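Local coordinates for OmpA family protein (Klebsiella pneumoniae subsp. pneumoniae, PDB 7RJJ), which probably ties the outer membrane to the cell wall, its OmpA-like domain binding peptidoglycan, here with D-alanine in the pocket, at residues A[4-15]-A[108-119]; A[45-53]-A[63-71]. All blocks are in the same frame, centred on the assembly; numbering follows the deposited sequence.

Interaction 1. Residues A[4-15]-A[108-119]; sequences PDVIRLDSMSLF and LNRRVEISLVPQ. With DAL (D-alanine), chain C.
Glu-113 OE2 is gripped by one residue of each segment: Arg-111 NE gives it a nearly straight 2.8 Å bond within a salt bridge, lying in the guanidinium plane, and Ser-11 OG comes within 2.8 Å, a weak bond whose proton could go to another acceptor. This cluster flanks the sheet of the OmpA-like domain, where edge strand 7-8 runs antiparallel to strand 112-117. Ile-7 and Leu-116 form a hydrogen-bonded pair, with Leu-116 N reaching Ile-7 O at 2.7 Å. The register then shifts by one, and Met-12 with Val-112 makes a separate single bridge.

On the face carrying Leu-9, Met-12 and Ile-114, apolar side chains pack. Leu-9 CD1 leans on Ile-114 CG2 at 3.6 Å, and selenomethionine Met-12, turned back at chi3 (-57°), puts its methyl CE 3.7 Å from Ile-114 CD1; helix 27-38 packs on Leu-9 and Met-12.

Past the sheet, Ser-13 OG donates to Leu-108 O at 2.7 Å, tying the 4-15 segment to the end of helix 103-109. Arg-110 lays CG and CD along D-alanine, and the bend at chi3 (-66°) turns its guanidinium away, NH1 salt-bridged to Asp-52. Its NE meets Phe-15 O at 2.8 Å, the oxygen lying in the guanidinium plane.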
loop_
_atom_site.group_PDB
_atom_site.type_symbol
_atom_site.label_atom_id
_atom_site.label_comp_id
_atom_site.label_asym_id
_atom_site.label_seq_id
_atom_site.Cartn_x
_atom_site.Cartn_y
_atom_site.Cartn_z
ATOM N N PRO A 4 -1.009 23.112 3.339
ATOM C CA PRO A 4 -1.811 21.949 2.948
ATOM C C PRO A 4 -0.983 20.985 2.086
ATOM O O PRO A 4 -1.191 20.940 0.884
ATOM C CB PRO A 4 -2.953 22.585 2.151
ATOM C CG PRO A 4 -2.277 23.730 1.413
ATOM C CD PRO A 4 -1.029 24.059 2.214
ATOM N N ASP A 5 -0.067 20.249 2.717
ATOM C CA ASP A 5 0.816 19.319 1.972
ATOM C C ASP A 5 0.253 17.893 2.009
ATOM O O ASP A 5 -0.460 17.546 2.974
ATOM C CB ASP A 5 2.240 19.313 2.542
ATOM C CG ASP A 5 3.017 20.600 2.325
ATOM O OD1 ASP A 5 2.420 21.584 1.832
ATOM O OD2 ASP A 5 4.221 20.610 2.650
ATOM N N VAL A 6 0.522 17.131 0.948
ATOM C CA VAL A 6 0.188 15.678 0.923
ATOM C C VAL A 6 1.021 15.032 2.032
ATOM O O VAL A 6 2.151 15.490 2.254
ATOM C CB VAL A 6 0.483 15.060 -0.455
ATOM C CG1 VAL A 6 0.489 13.537 -0.435
ATOM C CG2 VAL A 6 -0.481 15.587 -1.505
ATOM N N ILE A 7 0.450 14.075 2.754
ATOM C CA ILE A 7 1.193 13.387 3.851
ATOM C C ILE A 7 1.550 11.989 3.350
ATOM O O ILE A 7 0.642 11.262 2.970
ATOM C CB ILE A 7 0.357 13.338 5.148
ATOM C CG1 ILE A 7 -0.080 14.732 5.602
ATOM C CG2 ILE A 7 1.092 12.585 6.251
ATOM C CD1 ILE A 7 1.055 15.702 5.825
ATOM N N ARG A 8 2.835 11.644 3.335
ATOM C CA ARG A 8 3.237 10.286 2.879
ATOM C C ARG A 8 3.481 9.426 4.115
ATOM O O ARG A 8 4.254 9.860 4.986
ATOM C CB ARG A 8 4.448 10.380 1.946
ATOM C CG ARG A 8 4.091 11.057 0.635
ATOM C CD ARG A 8 5.235 11.404 -0.286
ATOM N NE ARG A 8 4.659 12.013 -1.483
ATOM C CZ ARG A 8 4.248 13.276 -1.582
ATOM N NH1 ARG A 8 3.732 13.706 -2.723
ATOM N NH2 ARG A 8 4.341 14.100 -0.550
ATOM N N LEU A 9 2.791 8.290 4.219
ATOM C CA LEU A 9 3.008 7.405 5.385
ATOM C C LEU A 9 4.227 6.536 5.089
ATOM O O LEU A 9 4.650 6.524 3.943
ATOM C CB LEU A 9 1.754 6.570 5.642
ATOM C CG LEU A 9 0.468 7.378 5.802
ATOM C CD1 LEU A 9 -0.674 6.482 6.253
ATOM C CD2 LEU A 9 0.667 8.527 6.773
ATOM N N ASP A 10 4.806 5.895 6.102
ATOM C CA ASP A 10 5.985 5.031 5.836
ATOM C C ASP A 10 5.554 3.838 4.976
ATOM O O ASP A 10 4.419 3.377 5.143
ATOM C CB ASP A 10 6.647 4.569 7.134
ATOM C CG ASP A 10 7.373 5.673 7.878
ATOM O OD1 ASP A 10 6.784 6.754 8.053
ATOM O OD2 ASP A 10 8.547 5.464 8.212
ATOM N N SER A 11 6.449 3.372 4.098
ATOM C CA SER A 11 6.216 2.190 3.228
ATOM C C SER A 11 5.949 0.963 4.095
ATOM O O SER A 11 6.477 0.874 5.200
ATOM C CB SER A 11 7.415 1.944 2.346
ATOM O OG SER A 11 7.137 0.915 1.409
HETATM N N MSE A 12 5.178 0.006 3.566
HETATM C CA MSE A 12 4.838 -1.214 4.284
HETATM C C MSE A 12 5.108 -2.429 3.394
HETATM O O MSE A 12 4.329 -2.723 2.490
HETATM C CB MSE A 12 3.363 -1.193 4.712
HETATM C CG MSE A 12 3.045 -0.237 5.859
HETATM SE SE MSE A 12 1.138 -0.325 6.360
HETATM C CE MSE A 12 0.299 0.091 4.647
ATOM N N SER A 13 6.240 -3.105 3.639
ATOM C CA SER A 13 6.629 -4.302 2.908
ATOM C C SER A 13 5.969 -5.514 3.580
ATOM O O SER A 13 6.649 -6.192 4.401
ATOM C CB SER A 13 8.136 -4.411 2.870
ATOM O OG SER A 13 8.701 -3.244 2.276
ATOM N N LEU A 14 4.729 -5.813 3.193
ATOM C CA LEU A 14 3.879 -6.841 3.861
ATOM C C LEU A 14 3.590 -8.035 2.949
ATOM O O LEU A 14 2.579 -8.724 3.233
ATOM C CB LEU A 14 2.523 -6.200 4.207
ATOM C CG LEU A 14 2.544 -4.841 4.898
ATOM C CD1 LEU A 14 1.121 -4.307 5.064
ATOM C CD2 LEU A 14 3.249 -4.908 6.233
ATOM N N PHE A 15 4.426 -8.323 1.947
ATOM C CA PHE A 15 4.006 -9.386 0.994
ATOM C C PHE A 15 5.133 -10.321 0.554
ATOM O O PHE A 15 6.267 -9.855 0.284
ATOM C CB PHE A 15 3.456 -8.739 -0.282
ATOM C CG PHE A 15 2.384 -7.721 -0.024
ATOM C CD1 PHE A 15 1.076 -8.121 0.209
ATOM C CD2 PHE A 15 2.691 -6.372 0.044
ATOM C CE1 PHE A 15 0.094 -7.189 0.489
ATOM C CE2 PHE A 15 1.710 -5.443 0.330
ATOM C CZ PHE A 15 0.411 -5.852 0.542
ATOM N N LEU A 108 11.640 -5.870 0.226
ATOM C CA LEU A 108 11.295 -4.455 0.529
ATOM C C LEU A 108 10.444 -3.869 -0.605
ATOM O O LEU A 108 9.535 -3.061 -0.297
ATOM C CB LEU A 108 12.575 -3.636 0.732
ATOM C CG LEU A 108 13.249 -3.780 2.098
ATOM C CD1 LEU A 108 14.623 -3.129 2.099
ATOM C CD2 LEU A 108 12.389 -3.201 3.210
ATOM N N ASN A 109 10.691 -4.294 -1.847
ATOM C CA ASN A 109 9.958 -3.741 -3.020
ATOM C C ASN A 109 8.502 -4.232 -3.041
ATOM O O ASN A 109 7.638 -3.496 -3.589
ATOM C CB ASN A 109 10.707 -4.027 -4.320
ATOM C CG ASN A 109 11.984 -3.222 -4.443
ATOM O OD1 ASN A 109 12.051 -2.076 -3.983
ATOM N ND2 ASN A 109 12.994 -3.798 -5.084
ATOM N N ARG A 110 8.239 -5.434 -2.524
ATOM C CA ARG A 110 6.854 -5.968 -2.445
ATOM C C ARG A 110 6.163 -5.171 -1.342
ATOM O O ARG A 110 6.239 -5.590 -0.174
ATOM C CB ARG A 110 6.894 -7.477 -2.168
ATOM C CG ARG A 110 7.668 -8.268 -3.212
ATOM C CD ARG A 110 7.543 -9.771 -3.033
ATOM N NE ARG A 110 8.141 -10.300 -1.810
ATOM C CZ ARG A 110 9.369 -10.835 -1.714
ATOM N NH1 ARG A 110 10.160 -10.895 -2.767
ATOM N NH2 ARG A 110 9.802 -11.299 -0.555
ATOM N N ARG A 111 5.483 -4.078 -1.703
ATOM C CA ARG A 111 4.984 -3.211 -0.619
ATOM C C ARG A 111 3.796 -2.351 -1.054
ATOM O O ARG A 111 3.419 -2.355 -2.242
ATOM C CB ARG A 111 6.140 -2.278 -0.258
ATOM C CG ARG A 111 6.386 -1.215 -1.319
ATOM C CD ARG A 111 7.716 -0.505 -1.178
ATOM N NE ARG A 111 7.748 0.703 -1.996
ATOM C CZ ARG A 111 8.072 0.743 -3.280
ATOM N NH1 ARG A 111 8.398 -0.368 -3.928
ATOM N NH2 ARG A 111 8.062 1.899 -3.922
ATOM N N VAL A 112 3.250 -1.625 -0.088
ATOM C CA VAL A 112 2.181 -0.622 -0.338
ATOM C C VAL A 112 2.624 0.695 0.312
ATOM O O VAL A 112 3.229 0.652 1.402
ATOM C CB VAL A 112 0.815 -1.107 0.177
ATOM C CG1 VAL A 112 -0.135 0.050 0.442
ATOM C CG2 VAL A 112 0.200 -2.139 -0.754
ATOM N N GLU A 113 2.375 1.801 -0.385
ATOM C CA GLU A 113 2.669 3.185 0.051
ATOM C C GLU A 113 1.323 3.905 0.182
ATOM O O GLU A 113 0.450 3.662 -0.686
ATOM C CB GLU A 113 3.522 3.909 -0.995
ATOM C CG GLU A 113 4.862 3.262 -1.302
ATOM C CD GLU A 113 5.952 3.445 -0.262
ATOM O OE1 GLU A 113 5.680 4.090 0.791
ATOM O OE2 GLU A 113 7.092 2.971 -0.520
ATOM N N ILE A 114 1.143 4.699 1.233
ATOM C CA ILE A 114 -0.127 5.457 1.430
ATOM C C ILE A 114 0.199 6.953 1.447
ATOM O O ILE A 114 1.178 7.359 2.120
ATOM C CB ILE A 114 -0.863 4.999 2.706
ATOM C CG1 ILE A 114 -1.278 3.528 2.612
ATOM C CG2 ILE A 114 -2.062 5.893 2.994
ATOM C CD1 ILE A 114 -1.857 2.956 3.885
ATOM N N SER A 115 -0.559 7.726 0.670
ATOM C CA SER A 115 -0.414 9.200 0.662
ATOM C C SER A 115 -1.769 9.795 1.048
ATOM O O SER A 115 -2.785 9.306 0.507
ATOM C CB SER A 115 0.031 9.709 -0.671
ATOM O OG SER A 115 1.291 9.174 -1.027
ATOM N N LEU A 116 -1.789 10.762 1.966
ATOM C CA LEU A 116 -3.074 11.409 2.364
ATOM C C LEU A 116 -3.171 12.748 1.618
ATOM O O LEU A 116 -2.248 13.570 1.729
ATOM C CB LEU A 116 -3.124 11.543 3.884
ATOM C CG LEU A 116 -2.792 10.266 4.659
ATOM C CD1 LEU A 116 -2.826 10.510 6.159
ATOM C CD2 LEU A 116 -3.731 9.135 4.286
ATOM N N VAL A 117 -4.235 12.918 0.833
ATOM C CA VAL A 117 -4.378 14.109 -0.047
ATOM C C VAL A 117 -5.549 14.949 0.451
ATOM O O VAL A 117 -6.688 14.503 0.450
ATOM C CB VAL A 117 -4.559 13.667 -1.510
ATOM C CG1 VAL A 117 -4.658 14.853 -2.442
ATOM C CG2 VAL A 117 -3.445 12.721 -1.944
ATOM N N PRO A 118 -5.293 16.172 0.948
ATOM C CA PRO A 118 -6.369 17.015 1.468
ATOM C C PRO A 118 -7.232 17.737 0.418
ATOM O O PRO A 118 -8.388 18.012 0.729
ATOM C CB PRO A 118 -5.601 18.048 2.311
ATOM C CG PRO A 118 -4.254 18.163 1.628
ATOM C CD PRO A 118 -3.961 16.775 1.100
ATOM N N GLN A 119 -6.700 17.977 -0.790
ATOM C CA GLN A 119 -7.445 18.769 -1.815
ATOM C C GLN A 119 -8.646 17.999 -2.382
ATOM O O GLN A 119 -9.514 18.651 -2.986
ATOM C CB GLN A 119 -6.547 19.181 -2.987
ATOM C CG GLN A 119 -5.297 19.957 -2.592
ATOM C CD GLN A 119 -4.175 19.090 -2.076
ATOM O OE1 GLN A 119 -4.232 17.860 -2.095
ATOM N NE2 GLN A 119 -3.109 19.737 -1.641
HETATM N N DAL C . 7.301 -9.726 -8.796
HETATM C CA DAL C . 6.988 -10.720 -7.725
HETATM C CB DAL C . 6.102 -11.807 -8.277
HETATM C C DAL C . 6.341 -10.012 -6.527
HETATM O O DAL C . 5.738 -10.653 -5.668
HETATM O OXT DAL C . 6.423 -8.791 -6.370
HETATM O O HOH W 1 0.204 20.076 -1.296
HETATM O O HOH W 2 2.051 2.878 3.792
HETATM O O HOH W 3 8.384 -11.817 1.941
#

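Interaction 2. Residues A[45-53]-A[63-71]; sequences IVVAGHTDS and LSLKRAESV. With DAL (D-alanine), chain C.
Arg-67 sets off with CG anti to its carbonyl carbon (chi1 -74°) and then runs extended to NE, which carries its guanidinium past Thr-51 to the carboxylate of D-alanine; Thr-51, with chi1 at 72°, has OG1 between its own N and carbonyl carbon and sends CG2 back over the helix, 3.7 Å from Ser-64 N. The two side chains cross at about a right angle. Arg-67 NH1 donates to His-50 O at 3.1 Å, in the carbonyl plane on a lone pair, and also to DAL OXT at 3.0 Å. NH2 takes the other carboxylate oxygen, DAL O, at 2.8 Å, so the guanidinium meets the ligand as a two-pronged fork. Leu-63 CD2 lies against one face of that group, and the backbone N of Asp-52 adds a bond to DAL OXT. Together with Gly-18, Val-54 and Asn-60, these groups make a pocket for D-alanine, consistent with recognition of a peptidoglycan stem peptide.

Behind the pocket the strand and helix come very close, their axes 6.2 Å apart. Gly-49 makes this possible: its CA sits 3.1 Å from Ser-64 O in a CA-H...O contact. Ala-68 CB, a small neighbour, rests 3.4 Å from Val-47 O, and Val-47 CG1 packs on Val-71. Helix 57-77 thus runs obliquely antiparallel to strand 43-49 (138° between the short segments) as the helix of a beta-alpha-beta unit that continues into strand 86-90, while strand 112-117 flanks the other edge of 43-49 and sends Val-112 against Val-47 and Val-71.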
loop_
_atom_site.group_PDB
_atom_site.type_symbol
_atom_site.label_atom_id
_atom_site.label_comp_id
_atom_site.label_asym_id
_atom_site.label_seq_id
_atom_site.Cartn_x
_atom_site.Cartn_y
_atom_site.Cartn_z
ATOM N N ILE A 45 -7.283 8.878 0.793
ATOM C CA ILE A 45 -6.232 7.884 1.158
ATOM C C ILE A 45 -5.806 7.228 -0.147
ATOM O O ILE A 45 -6.564 6.372 -0.658
ATOM C CB ILE A 45 -6.744 6.858 2.191
ATOM C CG1 ILE A 45 -7.408 7.529 3.396
ATOM C CG2 ILE A 45 -5.630 5.912 2.628
ATOM C CD1 ILE A 45 -8.167 6.575 4.271
ATOM N N VAL A 46 -4.685 7.671 -0.705
ATOM C CA VAL A 46 -4.221 7.056 -1.973
ATOM C C VAL A 46 -3.366 5.853 -1.579
ATOM O O VAL A 46 -2.328 6.048 -0.927
ATOM C CB VAL A 46 -3.478 8.056 -2.876
ATOM C CG1 VAL A 46 -2.845 7.366 -4.083
ATOM C CG2 VAL A 46 -4.379 9.199 -3.307
ATOM N N VAL A 47 -3.810 4.661 -1.951
ATOM C CA VAL A 47 -3.115 3.398 -1.578
ATOM C C VAL A 47 -2.440 2.850 -2.840
ATOM O O VAL A 47 -3.162 2.461 -3.769
ATOM C CB VAL A 47 -4.098 2.385 -0.962
ATOM C CG1 VAL A 47 -3.351 1.186 -0.395
ATOM C CG2 VAL A 47 -4.961 3.015 0.116
ATOM N N ALA A 48 -1.108 2.874 -2.875
ATOM C CA ALA A 48 -0.338 2.468 -4.072
ATOM C C ALA A 48 0.422 1.170 -3.808
ATOM O O ALA A 48 1.197 1.106 -2.810
ATOM C CB ALA A 48 0.600 3.575 -4.477
ATOM N N GLY A 49 0.172 0.169 -4.652
ATOM C CA GLY A 49 0.868 -1.126 -4.541
ATOM C C GLY A 49 2.090 -1.179 -5.436
ATOM O O GLY A 49 2.127 -0.487 -6.495
ATOM N N HIS A 50 3.052 -2.022 -5.054
ATOM C CA HIS A 50 4.321 -2.172 -5.796
ATOM C C HIS A 50 4.727 -3.646 -5.805
ATOM O O HIS A 50 4.191 -4.432 -4.985
ATOM C CB HIS A 50 5.420 -1.342 -5.135
ATOM C CG HIS A 50 5.147 0.123 -5.079
ATOM N ND1 HIS A 50 5.670 0.993 -6.007
ATOM C CD2 HIS A 50 4.463 0.872 -4.191
ATOM C CE1 HIS A 50 5.299 2.223 -5.719
ATOM N NE2 HIS A 50 4.545 2.184 -4.605
ATOM N N THR A 51 5.658 -3.981 -6.684
ATOM C CA THR A 51 6.170 -5.373 -6.783
ATOM C C THR A 51 7.682 -5.336 -6.972
ATOM O O THR A 51 8.214 -4.240 -7.226
ATOM C CB THR A 51 5.580 -6.110 -7.992
ATOM O OG1 THR A 51 6.157 -5.572 -9.183
ATOM C CG2 THR A 51 4.075 -5.996 -8.074
ATOM N N ASP A 52 8.340 -6.484 -6.772
ATOM C CA ASP A 52 9.783 -6.579 -7.108
ATOM C C ASP A 52 9.803 -6.783 -8.630
ATOM O O ASP A 52 8.703 -6.887 -9.225
ATOM C CB ASP A 52 10.483 -7.665 -6.280
ATOM C CG ASP A 52 9.924 -9.061 -6.477
ATOM O OD1 ASP A 52 9.373 -9.310 -7.560
ATOM O OD2 ASP A 52 10.035 -9.893 -5.534
ATOM N N SER A 53 10.979 -6.839 -9.252
ATOM C CA SER A 53 11.018 -6.974 -10.734
ATOM C C SER A 53 10.927 -8.447 -11.182
ATOM O O SER A 53 11.134 -8.689 -12.370
ATOM C CB SER A 53 12.263 -6.329 -11.277
ATOM O OG SER A 53 13.403 -6.992 -10.773
ATOM N N LEU A 63 -0.838 -7.525 -9.863
ATOM C CA LEU A 63 -0.419 -7.887 -8.484
ATOM C C LEU A 63 -0.299 -6.630 -7.617
ATOM O O LEU A 63 -0.807 -6.663 -6.480
ATOM C CB LEU A 63 0.922 -8.621 -8.545
ATOM C CG LEU A 63 1.546 -8.952 -7.191
ATOM C CD1 LEU A 63 0.563 -9.706 -6.314
ATOM C CD2 LEU A 63 2.836 -9.740 -7.360
ATOM N N SER A 64 0.355 -5.583 -8.132
ATOM C CA SER A 64 0.533 -4.329 -7.356
ATOM C C SER A 64 -0.836 -3.768 -6.962
ATOM O O SER A 64 -0.987 -3.264 -5.838
ATOM C CB SER A 64 1.353 -3.317 -8.126
ATOM O OG SER A 64 0.623 -2.739 -9.210
ATOM N N LEU A 65 -1.810 -3.886 -7.855
ATOM C CA LEU A 65 -3.154 -3.331 -7.572
ATOM C C LEU A 65 -3.857 -4.221 -6.540
ATOM O O LEU A 65 -4.520 -3.662 -5.645
ATOM C CB LEU A 65 -3.912 -3.243 -8.898
ATOM C CG LEU A 65 -5.128 -2.334 -8.921
ATOM C CD1 LEU A 65 -4.753 -0.890 -8.569
ATOM C CD2 LEU A 65 -5.775 -2.411 -10.288
ATOM N N LYS A 66 -3.684 -5.547 -6.624
ATOM C CA LYS A 66 -4.337 -6.440 -5.625
ATOM C C LYS A 66 -3.753 -6.163 -4.233
ATOM O O LYS A 66 -4.493 -6.275 -3.240
ATOM C CB LYS A 66 -4.208 -7.920 -6.002
ATOM C CG LYS A 66 -5.011 -8.347 -7.226
ATOM C CD LYS A 66 -5.123 -9.847 -7.393
ATOM C CE LYS A 66 -6.049 -10.244 -8.520
ATOM N NZ LYS A 66 -6.163 -11.717 -8.655
ATOM N N ARG A 67 -2.483 -5.764 -4.166
ATOM C CA ARG A 67 -1.837 -5.487 -2.859
ATOM C C ARG A 67 -2.449 -4.220 -2.267
ATOM O O ARG A 67 -2.675 -4.194 -1.052
ATOM C CB ARG A 67 -0.324 -5.357 -3.029
ATOM C CG ARG A 67 0.352 -6.704 -3.258
ATOM C CD ARG A 67 1.816 -6.619 -3.632
ATOM N NE ARG A 67 2.352 -7.976 -3.559
ATOM C CZ ARG A 67 3.530 -8.383 -4.024
ATOM N NH1 ARG A 67 4.350 -7.541 -4.641
ATOM N NH2 ARG A 67 3.872 -9.650 -3.857
ATOM N N ALA A 68 -2.658 -3.212 -3.109
ATOM C CA ALA A 68 -3.281 -1.956 -2.638
ATOM C C ALA A 68 -4.704 -2.284 -2.173
ATOM O O ALA A 68 -5.089 -1.812 -1.112
ATOM C CB ALA A 68 -3.272 -0.929 -3.741
ATOM N N GLU A 69 -5.391 -3.180 -2.878
ATOM C CA GLU A 69 -6.778 -3.553 -2.475
ATOM C C GLU A 69 -6.771 -4.311 -1.136
ATOM O O GLU A 69 -7.714 -4.100 -0.361
ATOM C CB GLU A 69 -7.456 -4.360 -3.576
ATOM C CG GLU A 69 -7.739 -3.534 -4.816
ATOM C CD GLU A 69 -8.234 -4.336 -6.005
ATOM O OE1 GLU A 69 -8.179 -5.580 -5.946
ATOM O OE2 GLU A 69 -8.653 -3.716 -6.997
ATOM N N SER A 70 -5.777 -5.173 -0.889
ATOM C CA SER A 70 -5.706 -5.920 0.404
ATOM C C SER A 70 -5.572 -4.929 1.570
ATOM O O SER A 70 -6.239 -5.131 2.598
ATOM C CB SER A 70 -4.581 -6.927 0.426
ATOM O OG SER A 70 -4.819 -7.995 -0.480
ATOM N N VAL A 71 -4.701 -3.926 1.423
ATOM C CA VAL A 71 -4.489 -2.882 2.471
ATOM C C VAL A 71 -5.760 -2.036 2.587
ATOM O O VAL A 71 -6.208 -1.828 3.723
ATOM C CB VAL A 71 -3.227 -2.051 2.178
ATOM C CG1 VAL A 71 -3.098 -0.847 3.090
ATOM C CG2 VAL A 71 -1.975 -2.906 2.268
HETATM N N DAL C . 7.301 -9.726 -8.796
HETATM C CA DAL C . 6.988 -10.720 -7.725
HETATM C CB DAL C . 6.102 -11.807 -8.277
HETATM C C DAL C . 6.341 -10.012 -6.527
HETATM O O DAL C . 5.738 -10.653 -5.668
HETATM O OXT DAL C . 6.423 -8.791 -6.370
#

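Overall arrangement
The centres of the two contacts are about 10 Å apart, and they share one mixed sheet, in which strands 112-117 and 43-49 are antiparallel neighbours. Along the chain, interaction 2 is nested inside the loop that interaction 1 closes, so the first and last strands of the sheet enclose the beta-alpha-beta unit. Glu-113 N to Ala-48 O and Ser-115 O to Val-46 N, both 2.8 Å, probably hydrogen-bond the two together. Both contacts run out of the sheet at its D-alanine end: interaction 2 supplies Arg-67 and Asp-52, which bind the ligand's carboxylate, and interaction 1 adds Arg-110, whose salt bridge to Asp-52 probably helps hold that residue in place. The sheet thus unites sequence-distant segments around the pocket.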